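Local coordinates for Alpha/beta hydrolase fold-3 domain protein (Sulfolobus islandicus, PDB 5LK6), which probably hydrolyses carboxylic ester bonds, as a thermostable lipase-type carboxylesterase of the alpha/beta hydrolase fold, at residues P5-K8 and E9-S13; F196-R200 and E201-W205; R28-F31 and R32-S36; I16-I19 and G20-V24; I290-I293 and G294-R298. One frame throughout, in Å; residues are numbered along the deposited sequence.

In the fold
Contact 5 is the buried member of the set: its turn of helix 285-302 is mainly aliphatic packing against the central sheet, with sulfates at its Arg298 end, and it meets the second subunit, as contact 1 does. Contacts 1, 2 and 4 lie at the surface, and contact 3 is partly buried. Helices 5-12 and 24-36 carry contacts 1 and 3, the first with a loosely paired Lys-Glu flank; contact 4 is a backbone turn in the loop between them. Contact 2, a polar cap with a CH-pi contact, is touched by contact 1 through Leu11 and by contact 4 through Ile19. Contact 4 also packs on contact 3, whereas contact 5 stands across the chain's centre from contacts 2 and 4.

Contact 1: residues P5-K8 and E9-S13; sequences PRIK and ELLES
Ile7 and Leu11 meet one helical turn apart, the CG2 branch of Ile7 standing 4.4 Å from CG of Leu11. With its CG anti to the carbonyl carbon (chi1 -60°), Leu11 also brings that CG close to the carbonyl oxygen of Ile7. On the outer side Lys8 and Glu12 run alongside each other in the same direction, so that the contact is made by the lysine methylenes: Lys8 CE is 3.5 Å from Glu12 OE2. The lysine chain bends at chi3, and its NZ stays 4.6 Å from Glu12 OE2, an attraction of opposite charges at a distance rather than a salt bridge. Beneath these side chains the backbone bonds are regular, among them Leu11 N to Ile7 O at 2.8 Å and Glu12 N to Lys8 O at 2.9 Å. The bond from Glu9 N to Pro5 O is practically straight, at 179° about the hydrogen. At the end of the helix, Ser13 OG turns back to donate to Leu10 O. Further out, Ile7 rests on Val272 and Ile273, and Leu11 on Phe197, while Arg6 pairs with Asp4 and donates to Gly261 O of the second subunit. The arrangement is that of a short amphipathic alpha-helix near the N-terminus, one side laid on the body of the hydrolase and its start reaching the dimer partner.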
# COMPACT_ATOMS: atom_id res chain seq x y z
N PRO A 5 -3.66 -18.36 -2.30
CA PRO A 5 -3.42 -19.80 -2.06
C PRO A 5 -2.45 -20.15 -0.94
O PRO A 5 -2.72 -21.08 -0.22
CB PRO A 5 -2.86 -20.28 -3.40
CG PRO A 5 -3.73 -19.49 -4.37
CD PRO A 5 -3.87 -18.11 -3.75
N ARG A 6 -1.36 -19.40 -0.79
CA ARG A 6 -0.38 -19.69 0.26
C ARG A 6 -1.09 -19.66 1.65
O ARG A 6 -0.74 -20.39 2.57
CB ARG A 6 0.78 -18.67 0.21
CG ARG A 6 1.88 -18.89 -0.83
CD ARG A 6 2.43 -17.62 -1.58
NE ARG A 6 1.68 -17.40 -2.85
CZ ARG A 6 2.11 -17.56 -4.12
NH1 ARG A 6 3.40 -17.88 -4.40
NH2 ARG A 6 1.22 -17.38 -5.16
N ILE A 7 -2.08 -18.77 1.79
CA ILE A 7 -2.76 -18.54 3.06
C ILE A 7 -3.85 -19.60 3.28
O ILE A 7 -4.06 -20.04 4.39
CB ILE A 7 -3.33 -17.10 3.15
CG1 ILE A 7 -2.19 -16.05 2.96
CG2 ILE A 7 -4.10 -16.90 4.46
CD1 ILE A 7 -2.67 -14.60 2.95
N LYS A 8 -4.51 -20.05 2.22
CA LYS A 8 -5.40 -21.21 2.31
C LYS A 8 -4.64 -22.48 2.75
O LYS A 8 -5.09 -23.15 3.64
CB LYS A 8 -6.18 -21.44 1.00
CG LYS A 8 -7.55 -22.07 1.23
CD LYS A 8 -8.39 -22.23 -0.05
CE LYS A 8 -8.28 -23.66 -0.61
NZ LYS A 8 -8.75 -23.90 -2.01
N GLU A 9 -3.50 -22.77 2.13
CA GLU A 9 -2.60 -23.87 2.53
C GLU A 9 -2.31 -23.68 4.03
O GLU A 9 -2.39 -24.64 4.81
CB GLU A 9 -1.26 -23.84 1.76
CG GLU A 9 -0.76 -25.13 1.09
CD GLU A 9 -0.85 -25.12 -0.47
OE1 GLU A 9 -1.46 -26.08 -1.01
OE2 GLU A 9 -0.34 -24.17 -1.18
N LEU A 10 -1.99 -22.45 4.43
CA LEU A 10 -1.61 -22.18 5.79
C LEU A 10 -2.76 -22.46 6.76
O LEU A 10 -2.59 -23.19 7.74
CB LEU A 10 -1.17 -20.75 5.95
CG LEU A 10 -0.42 -20.50 7.22
CD1 LEU A 10 0.89 -21.27 7.17
CD2 LEU A 10 -0.21 -19.00 7.38
N LEU A 11 -3.95 -21.95 6.47
CA LEU A 11 -5.07 -22.22 7.35
C LEU A 11 -5.45 -23.72 7.38
O LEU A 11 -5.83 -24.25 8.44
CB LEU A 11 -6.29 -21.37 6.99
CG LEU A 11 -6.10 -19.85 7.05
CD1 LEU A 11 -7.36 -19.22 6.51
CD2 LEU A 11 -5.83 -19.39 8.45
N GLU A 12 -5.35 -24.37 6.23
CA GLU A 12 -5.79 -25.76 6.12
C GLU A 12 -4.87 -26.67 6.90
O GLU A 12 -5.29 -27.68 7.37
CB GLU A 12 -5.99 -26.23 4.66
CG GLU A 12 -7.44 -26.07 4.20
CD GLU A 12 -7.64 -25.89 2.68
OE1 GLU A 12 -6.67 -26.13 1.88
OE2 GLU A 12 -8.80 -25.49 2.31
N SER A 13 -3.63 -26.25 7.13
CA SER A 13 -2.74 -27.05 7.94
C SER A 13 -2.80 -26.71 9.43
O SER A 13 -1.83 -26.96 10.13
CB SER A 13 -1.32 -26.82 7.43
OG SER A 13 -0.90 -25.57 7.91

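Contact 2: residues F196-R200 and E201-W205; sequences FFLTR and EHIEW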
# COMPACT_ATOMS: atom_id res chain seq x y z
N PHE A 196 -11.31 -17.42 8.76
CA PHE A 196 -10.24 -16.56 8.28
C PHE A 196 -9.37 -16.06 9.42
O PHE A 196 -8.98 -14.90 9.48
CB PHE A 196 -10.85 -15.40 7.47
CG PHE A 196 -11.58 -15.84 6.22
CD1 PHE A 196 -12.91 -16.14 6.26
CD2 PHE A 196 -10.93 -15.98 5.04
CE1 PHE A 196 -13.61 -16.51 5.12
CE2 PHE A 196 -11.62 -16.34 3.90
CZ PHE A 196 -12.97 -16.63 3.93
N PHE A 197 -9.08 -16.95 10.35
CA PHE A 197 -8.10 -16.78 11.37
C PHE A 197 -8.62 -15.96 12.53
O PHE A 197 -8.60 -16.42 13.64
CB PHE A 197 -6.78 -16.28 10.79
CG PHE A 197 -5.65 -16.23 11.80
CD1 PHE A 197 -4.95 -17.38 12.15
CD2 PHE A 197 -5.27 -15.02 12.39
CE1 PHE A 197 -3.93 -17.32 13.06
CE2 PHE A 197 -4.25 -14.98 13.32
CZ PHE A 197 -3.59 -16.13 13.67
N LEU A 198 -9.06 -14.73 12.30
CA LEU A 198 -9.81 -13.99 13.29
C LEU A 198 -11.29 -14.27 13.00
O LEU A 198 -11.75 -14.10 11.86
CB LEU A 198 -9.48 -12.48 13.27
CG LEU A 198 -10.37 -11.59 14.13
CD1 LEU A 198 -10.12 -11.87 15.60
CD2 LEU A 198 -10.19 -10.10 13.84
N THR A 199 -12.02 -14.71 14.03
CA THR A 199 -13.43 -15.07 13.96
C THR A 199 -14.29 -14.21 14.82
O THR A 199 -13.81 -13.58 15.76
CB THR A 199 -13.67 -16.53 14.43
OG1 THR A 199 -13.47 -16.68 15.85
CG2 THR A 199 -12.78 -17.44 13.70
N ARG A 200 -15.58 -14.20 14.50
CA ARG A 200 -16.54 -13.47 15.29
C ARG A 200 -16.49 -13.98 16.75
O ARG A 200 -16.52 -13.17 17.67
CB ARG A 200 -17.95 -13.60 14.71
CG ARG A 200 -18.92 -12.47 15.04
CD ARG A 200 -20.33 -13.03 15.02
NE ARG A 200 -21.38 -12.07 14.63
CZ ARG A 200 -22.16 -12.12 13.52
NH1 ARG A 200 -22.03 -13.09 12.54
NH2 ARG A 200 -23.09 -11.15 13.39
N GLU A 201 -16.38 -15.30 16.96
CA GLU A 201 -16.27 -15.85 18.30
C GLU A 201 -15.05 -15.27 18.99
O GLU A 201 -15.13 -14.98 20.18
CB GLU A 201 -16.21 -17.38 18.32
CG GLU A 201 -17.58 -18.01 18.48
CD GLU A 201 -17.58 -19.53 18.43
OE1 GLU A 201 -16.56 -20.14 18.92
OE2 GLU A 201 -18.61 -20.09 17.91
N HIS A 202 -13.94 -15.09 18.25
CA HIS A 202 -12.78 -14.51 18.88
C HIS A 202 -13.09 -13.07 19.33
O HIS A 202 -12.78 -12.66 20.44
CB HIS A 202 -11.55 -14.46 18.03
CG HIS A 202 -11.00 -15.76 17.58
ND1 HIS A 202 -11.46 -16.99 18.01
CD2 HIS A 202 -10.03 -16.02 16.68
CE1 HIS A 202 -10.81 -17.95 17.37
NE2 HIS A 202 -9.94 -17.39 16.56
N ILE A 203 -13.70 -12.29 18.46
CA ILE A 203 -13.98 -10.90 18.80
C ILE A 203 -14.85 -10.85 20.05
O ILE A 203 -14.55 -10.07 20.96
CB ILE A 203 -14.63 -10.16 17.61
CG1 ILE A 203 -13.61 -10.03 16.44
CG2 ILE A 203 -15.11 -8.76 18.02
CD1 ILE A 203 -14.24 -9.92 15.07
N GLU A 204 -15.88 -11.70 20.10
CA GLU A 204 -16.77 -11.78 21.26
C GLU A 204 -16.03 -12.18 22.53
O GLU A 204 -16.18 -11.54 23.58
CB GLU A 204 -17.98 -12.69 20.97
CG GLU A 204 -19.01 -11.97 20.10
CD GLU A 204 -20.08 -12.83 19.41
OE1 GLU A 204 -20.06 -14.10 19.50
OE2 GLU A 204 -20.94 -12.21 18.71
N TRP A 205 -15.17 -13.18 22.43
CA TRP A 205 -14.35 -13.63 23.55
C TRP A 205 -13.43 -12.55 24.13
O TRP A 205 -13.45 -12.29 25.33
CB TRP A 205 -13.55 -14.84 23.16
CG TRP A 205 -12.88 -15.44 24.38
CD1 TRP A 205 -13.40 -16.37 25.25
CD2 TRP A 205 -11.57 -15.13 24.87
NE1 TRP A 205 -12.50 -16.64 26.25
CE2 TRP A 205 -11.36 -15.90 26.02
CE3 TRP A 205 -10.56 -14.30 24.43
CZ2 TRP A 205 -10.17 -15.85 26.73
CZ3 TRP A 205 -9.38 -14.27 25.12
CH2 TRP A 205 -9.20 -15.02 26.27
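A chi1 of 70° sets Thr199 OG1 between its own backbone N and carbonyl carbon, while His202 holds CG anti to the carbonyl carbon (chi1 -62°); together these torsions bring the hydroxyl beneath the imidazole. OG1 accepts a hydrogen bond from His202 N at 2.9 Å and lies over one face of the ring, displaced toward its rim. Thr199 CB stands almost on the ring normal, 4.1 Å from the His202 ring centroid, in a CH-pi contact. The edge of the same ring faces the backbone, with CD2 of His202 3.4 Å from Phe197 O. With an alanine here in place of the histidine, Thr199 CB would probably lose the ring face it meets, and a gap would open beside Ile19, which packs against the imidazole.

Leu198 and His202 run antiparallel past one another, the leucine CD1 lying 3.8 Å from His202 CB. That same CD1 reaches CG1 of Ile203 at 4.0 Å, where the two aliphatic chains lie nearly perpendicular. Arg200 runs extended, and its NE is 4.1 Å from Glu204 OE2, with guanidinium and carboxylate planes turned 42° apart: an electrostatic attraction too long for a salt bridge. In the backbone, Ile203 N bonds to Thr199 O and Glu204 N to Arg200 O.

Leu198 also touches His274, probably the histidine of a Ser-His-Asp triad. Accepting from His202 N, Thr199 is a threonine N-cap, opening helix 200-210 beside the probable active site of this alpha/beta hydrolase.

Contact 3: residues R28-F31 and R32-S36; sequences RKIF and RQLAS
Arg28 O receives Arg32 N at 3.0 Å, one of the i to i+4 bonds that run through alpha-helix 24-36. The Arg28 side chain itself leads off to Glu115, with which it makes a salt bridge, and to Val83 O. Lys29 comes next: its chain bends repeatedly beyond CB, and CG lies 3.7 Å from NE2 of Gln33, so it is the methylenes that meet the amide. At Ile30 the CG2 branch approaches Leu34 CD1 at 4.3 Å. Leu34 has CG anti to its carbonyl carbon (chi1 -66°), an orientation that also sets CG beside the Ile30 carbonyl oxygen, 3.4 Å away. This pair faces the preceding loop, where Ile30 packs on Pro18. Buried Phe31 ends the segment on another side of the helix. Its CG is anti to the backbone N (chi1 173°), which carries the ring outward from the helix, with the methyl of Ala35 over one face near the rim. Ser89 touches the same phenylalanine, and Arg32 forms a salt bridge with Asp86. Of the ring atoms, CZ comes nearest that methyl, Phe31 CZ to Ala35 CB being 4.2 Å.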
# COMPACT_ATOMS: atom_id res chain seq x y z
N ARG A 28 -1.82 -17.12 25.10
CA ARG A 28 -0.65 -16.27 25.12
C ARG A 28 0.58 -17.02 24.63
O ARG A 28 1.31 -16.47 23.83
CB ARG A 28 -0.41 -15.71 26.51
CG ARG A 28 -1.40 -14.63 26.82
CD ARG A 28 -1.35 -14.18 28.28
NE ARG A 28 -2.27 -13.08 28.46
CZ ARG A 28 -2.64 -12.56 29.61
NH1 ARG A 28 -2.18 -13.04 30.75
NH2 ARG A 28 -3.50 -11.55 29.59
N LYS A 29 0.76 -18.28 25.09
CA LYS A 29 1.93 -19.04 24.73
C LYS A 29 1.86 -19.32 23.23
O LYS A 29 2.83 -19.02 22.48
CB LYS A 29 2.17 -20.29 25.66
CG LYS A 29 3.14 -21.41 25.17
CD LYS A 29 4.25 -21.91 26.17
CE LYS A 29 3.78 -22.66 27.43
NZ LYS A 29 3.80 -24.15 27.27
N ILE A 30 0.72 -19.80 22.75
CA ILE A 30 0.59 -20.13 21.32
C ILE A 30 0.86 -18.90 20.41
O ILE A 30 1.56 -19.04 19.40
CB ILE A 30 -0.75 -20.81 20.99
CG1 ILE A 30 -0.78 -22.19 21.63
CG2 ILE A 30 -0.96 -20.90 19.47
CD1 ILE A 30 -2.14 -22.84 21.60
N PHE A 31 0.35 -17.71 20.79
CA PHE A 31 0.60 -16.55 19.95
C PHE A 31 2.08 -16.11 20.01
O PHE A 31 2.64 -15.77 18.97
CB PHE A 31 -0.34 -15.39 20.27
CG PHE A 31 -0.01 -14.14 19.53
CD1 PHE A 31 -0.45 -13.96 18.23
CD2 PHE A 31 0.82 -13.20 20.11
CE1 PHE A 31 -0.09 -12.84 17.51
CE2 PHE A 31 1.21 -12.08 19.41
CZ PHE A 31 0.74 -11.90 18.11
N ARG A 32 2.69 -16.09 21.21
CA ARG A 32 4.16 -15.93 21.39
C ARG A 32 4.96 -16.81 20.45
O ARG A 32 5.89 -16.29 19.86
CB ARG A 32 4.66 -16.27 22.81
CG ARG A 32 4.88 -15.12 23.77
CD ARG A 32 6.03 -15.40 24.75
NE ARG A 32 6.10 -14.29 25.73
CZ ARG A 32 7.21 -13.69 26.23
NH1 ARG A 32 8.47 -14.04 25.87
NH2 ARG A 32 7.04 -12.69 27.12
N GLN A 33 4.64 -18.12 20.37
CA GLN A 33 5.36 -19.06 19.52
C GLN A 33 5.21 -18.71 18.06
O GLN A 33 6.19 -18.72 17.34
CB GLN A 33 4.85 -20.48 19.64
CG GLN A 33 5.47 -21.32 20.74
CD GLN A 33 4.55 -22.46 21.30
OE1 GLN A 33 3.46 -22.84 20.76
NE2 GLN A 33 4.99 -23.01 22.44
N LEU A 34 3.97 -18.48 17.60
CA LEU A 34 3.74 -18.13 16.19
C LEU A 34 4.47 -16.84 15.74
O LEU A 34 4.94 -16.77 14.62
CB LEU A 34 2.25 -18.02 15.88
CG LEU A 34 1.48 -19.35 15.99
CD1 LEU A 34 0.01 -19.08 15.65
CD2 LEU A 34 2.06 -20.47 15.12
N ALA A 35 4.53 -15.84 16.61
CA ALA A 35 5.10 -14.57 16.28
C ALA A 35 6.61 -14.51 16.46
O ALA A 35 7.26 -13.68 15.82
CB ALA A 35 4.46 -13.52 17.11
N SER A 36 7.14 -15.32 17.36
CA SER A 36 8.62 -15.56 17.50
C SER A 36 9.27 -16.29 16.35
O SER A 36 10.45 -16.20 16.20
CB SER A 36 8.92 -16.39 18.76
OG SER A 36 8.51 -15.61 19.87

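Contact 4: residues I16-I19 and G20-V24; sequences IVPI and GKASV
Pro18 and Ala22 touch beside the turn, with CG of the proline ring 4.3 Å from the alanine methyl. The chain here makes a type II beta turn from Pro18 to Lys21, in the loop that joins helix 5-12 to helix 24-36. Its closing bond runs from Lys21 N to Pro18 O at 3.0 Å, and the donor stands above the carbonyl plane, 38° out of it. Pro18 is itself the centre of an inverse gamma turn, in which Ile19 N bonds to Val17 O, so two tight turns follow directly on one another.

The side chains leave this framework in different directions. Ile19 points away from the residues that follow, and its aliphatic branches go to helix 200-210, where they touch Trp205 and Phe206. Seen about the CA-CB bond, CG2 lies opposite the backbone N, which brings Ile19 CG2 to 3.3 Å from Gly20 N. The glycine takes the third position of the turn with a phi of 71°, and any CB there would run into Ile19 O. Lys21 has CB 4.4 Å from Pro18 CB, then bends at chi2 and carries its amine outward, where it makes a long, weak ion pair with Glu201. The turn also leans on helix 24-36, Ile19 and Ala22 both against Val27. Ser23 takes the N-cap position of that helix and its OG caps Glu26 N. Back inside the turn, the carbonyl oxygen of Pro18 also has the CB of Lys21 beside it, at 3.7 Å.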
# COMPACT_ATOMS: atom_id res chain seq x y z
N ILE A 16 -3.48 -21.46 13.69
CA ILE A 16 -4.57 -20.93 14.48
C ILE A 16 -4.09 -20.51 15.86
O ILE A 16 -3.15 -21.06 16.44
CB ILE A 16 -5.72 -21.99 14.63
CG1 ILE A 16 -7.11 -21.31 14.93
CG2 ILE A 16 -5.33 -23.12 15.62
CD1 ILE A 16 -7.66 -20.23 13.96
N VAL A 17 -4.79 -19.53 16.41
CA VAL A 17 -4.71 -19.26 17.83
C VAL A 17 -6.09 -19.61 18.38
O VAL A 17 -7.07 -18.92 18.04
CB VAL A 17 -4.34 -17.81 18.11
CG1 VAL A 17 -4.21 -17.62 19.61
CG2 VAL A 17 -3.04 -17.45 17.42
N PRO A 18 -6.18 -20.67 19.22
CA PRO A 18 -7.50 -21.21 19.69
C PRO A 18 -8.18 -20.38 20.77
O PRO A 18 -8.51 -20.92 21.81
CB PRO A 18 -7.14 -22.60 20.22
CG PRO A 18 -5.69 -22.46 20.67
CD PRO A 18 -5.03 -21.44 19.78
N ILE A 19 -8.41 -19.09 20.49
CA ILE A 19 -9.07 -18.12 21.38
C ILE A 19 -10.44 -18.64 21.80
O ILE A 19 -11.21 -19.13 20.97
CB ILE A 19 -9.32 -16.79 20.62
CG1 ILE A 19 -8.03 -16.12 20.17
CG2 ILE A 19 -10.16 -15.81 21.42
CD1 ILE A 19 -7.02 -15.96 21.26
N GLY A 20 -10.73 -18.55 23.10
CA GLY A 20 -11.97 -19.10 23.63
C GLY A 20 -12.10 -20.63 23.69
O GLY A 20 -13.15 -21.07 24.10
N LYS A 21 -11.10 -21.43 23.26
CA LYS A 21 -11.09 -22.90 23.41
C LYS A 21 -9.92 -23.37 24.26
O LYS A 21 -9.65 -24.56 24.36
CB LYS A 21 -10.97 -23.64 22.05
CG LYS A 21 -12.00 -23.31 20.97
CD LYS A 21 -13.43 -23.64 21.40
CE LYS A 21 -14.47 -23.18 20.38
NZ LYS A 21 -15.78 -23.00 21.07
N ALA A 22 -9.16 -22.44 24.82
CA ALA A 22 -7.98 -22.73 25.66
C ALA A 22 -7.86 -21.61 26.67
O ALA A 22 -8.50 -20.53 26.53
CB ALA A 22 -6.73 -22.84 24.81
N SER A 23 -7.05 -21.86 27.67
CA SER A 23 -6.87 -20.89 28.71
C SER A 23 -6.15 -19.63 28.18
O SER A 23 -5.54 -19.65 27.12
CB SER A 23 -6.10 -21.49 29.86
OG SER A 23 -4.72 -21.62 29.53
N VAL A 24 -6.26 -18.53 28.94
CA VAL A 24 -5.58 -17.29 28.66
C VAL A 24 -4.09 -17.54 28.52
O VAL A 24 -3.51 -17.07 27.60
CB VAL A 24 -5.81 -16.29 29.79
CG1 VAL A 24 -4.93 -15.03 29.60
CG2 VAL A 24 -7.27 -15.85 29.87

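Contact 5: residues I290-I293 and G294-R298; sequences ISLI and GSVLR. With SO4 (sulfate ion), chain F; SO4 (sulfate ion), chain H.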
# COMPACT_ATOMS: atom_id res chain seq x y z
N ILE A 290 4.79 -3.50 5.81
CA ILE A 290 5.85 -2.92 6.65
C ILE A 290 6.61 -1.82 5.89
O ILE A 290 6.82 -0.73 6.41
CB ILE A 290 6.80 -3.98 7.21
CG1 ILE A 290 6.05 -4.81 8.25
CG2 ILE A 290 8.01 -3.33 7.88
CD1 ILE A 290 6.63 -6.19 8.51
N SER A 291 6.98 -2.13 4.65
CA SER A 291 7.53 -1.16 3.75
C SER A 291 6.65 0.08 3.60
O SER A 291 7.14 1.20 3.68
CB SER A 291 7.72 -1.79 2.39
OG SER A 291 8.82 -2.66 2.36
N LEU A 292 5.34 -0.10 3.39
CA LEU A 292 4.42 1.07 3.29
C LEU A 292 4.50 1.97 4.52
O LEU A 292 4.67 3.17 4.41
CB LEU A 292 2.98 0.64 3.05
CG LEU A 292 1.92 1.74 2.84
CD1 LEU A 292 2.27 2.58 1.64
CD2 LEU A 292 0.60 1.05 2.60
N ILE A 293 4.46 1.33 5.67
CA ILE A 293 4.48 1.99 6.94
C ILE A 293 5.78 2.77 7.10
O ILE A 293 5.78 3.97 7.47
CB ILE A 293 4.27 0.96 8.09
CG1 ILE A 293 2.82 0.47 8.05
CG2 ILE A 293 4.54 1.59 9.46
CD1 ILE A 293 2.57 -0.78 8.88
N GLY A 294 6.89 2.10 6.84
CA GLY A 294 8.19 2.73 6.98
C GLY A 294 8.37 3.98 6.09
O GLY A 294 8.77 5.05 6.55
N SER A 295 8.03 3.84 4.82
CA SER A 295 8.32 4.88 3.87
C SER A 295 7.31 6.05 4.06
O SER A 295 7.66 7.20 3.82
CB SER A 295 8.44 4.30 2.42
OG SER A 295 7.22 3.75 1.95
N VAL A 296 6.10 5.78 4.51
CA VAL A 296 5.22 6.87 4.87
C VAL A 296 5.80 7.63 6.08
O VAL A 296 5.84 8.84 6.06
CB VAL A 296 3.79 6.37 5.10
CG1 VAL A 296 2.91 7.34 5.84
CG2 VAL A 296 3.15 6.07 3.78
N LEU A 297 6.27 6.93 7.10
CA LEU A 297 6.85 7.62 8.27
C LEU A 297 8.14 8.40 7.89
O LEU A 297 8.35 9.51 8.37
CB LEU A 297 7.13 6.64 9.44
CG LEU A 297 5.90 6.19 10.24
CD1 LEU A 297 6.21 5.00 11.11
CD2 LEU A 297 5.36 7.33 11.07
N ARG A 298 8.99 7.83 7.02
CA ARG A 298 10.16 8.56 6.54
C ARG A 298 9.78 9.89 5.89
O ARG A 298 10.44 10.89 6.17
CB ARG A 298 10.98 7.74 5.58
CG ARG A 298 11.85 6.70 6.26
CD ARG A 298 12.81 6.08 5.27
NE ARG A 298 13.21 4.73 5.64
CZ ARG A 298 14.19 4.02 5.06
NH1 ARG A 298 14.96 4.52 4.08
NH2 ARG A 298 14.45 2.80 5.51
S SO4 F . 17.08 1.90 2.94
O1 SO4 F . 18.11 1.19 3.73
O2 SO4 F . 17.45 3.39 3.00
O3 SO4 F . 17.00 1.30 1.59
O4 SO4 F . 15.73 1.60 3.44
S SO4 H . 15.37 7.73 2.01
O1 SO4 H . 16.40 8.05 0.98
O2 SO4 H . 16.10 7.03 3.09
O3 SO4 H . 14.43 6.79 1.41
O4 SO4 H . 14.45 8.84 2.47
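Helix 285-302, the last helix of this alpha/beta hydrolase domain, brings Ile293 and Leu297 together one turn apart on the side that faces the sheet. They extend alongside each other in the same direction, with CG2 of Ile293 4.1 Å from CD1 of Leu297, and both rest on Ile174 of strand 173-176. Leu292 and Val296 form a second parallel pair through Leu292 CD1 and Val296 CG2, 4.2 Å apart. Val296 CG2, anti to its carbonyl carbon, also settles against the Leu292 carbonyl oxygen. The backbone follows the regular i to i+4 pattern, Gly294 N to Ile290 O among its bonds.

The serine side turns toward the second subunit. Ser295 OG is 3.1 Å from Ser291 O, but where its proton goes is not settled, because Ser291 O and the Ser295 hydroxyl of the second subunit are also near, in weak bonds. Such small residues are consistent with a close approach of the two copies of the helix.

Arg298 runs extended from CG to NE and presents the edge of its guanidinium to two sulfate ions, probably from the crystallisation liquor, while NE donates to Ala100 O. A leucine here would probably leave Ala100 O without this donor and both sulfates without their guanidinium bonds. NH1 serves both ions, reaching O2 of the chain H sulfate at 2.9 Å and O2 of the chain F sulfate at 2.9 Å. The shortest of these bonds is from Arg298 NH2 to O4 of the chain F sulfate, 2.7 Å with an angle of 141° at the hydrogen.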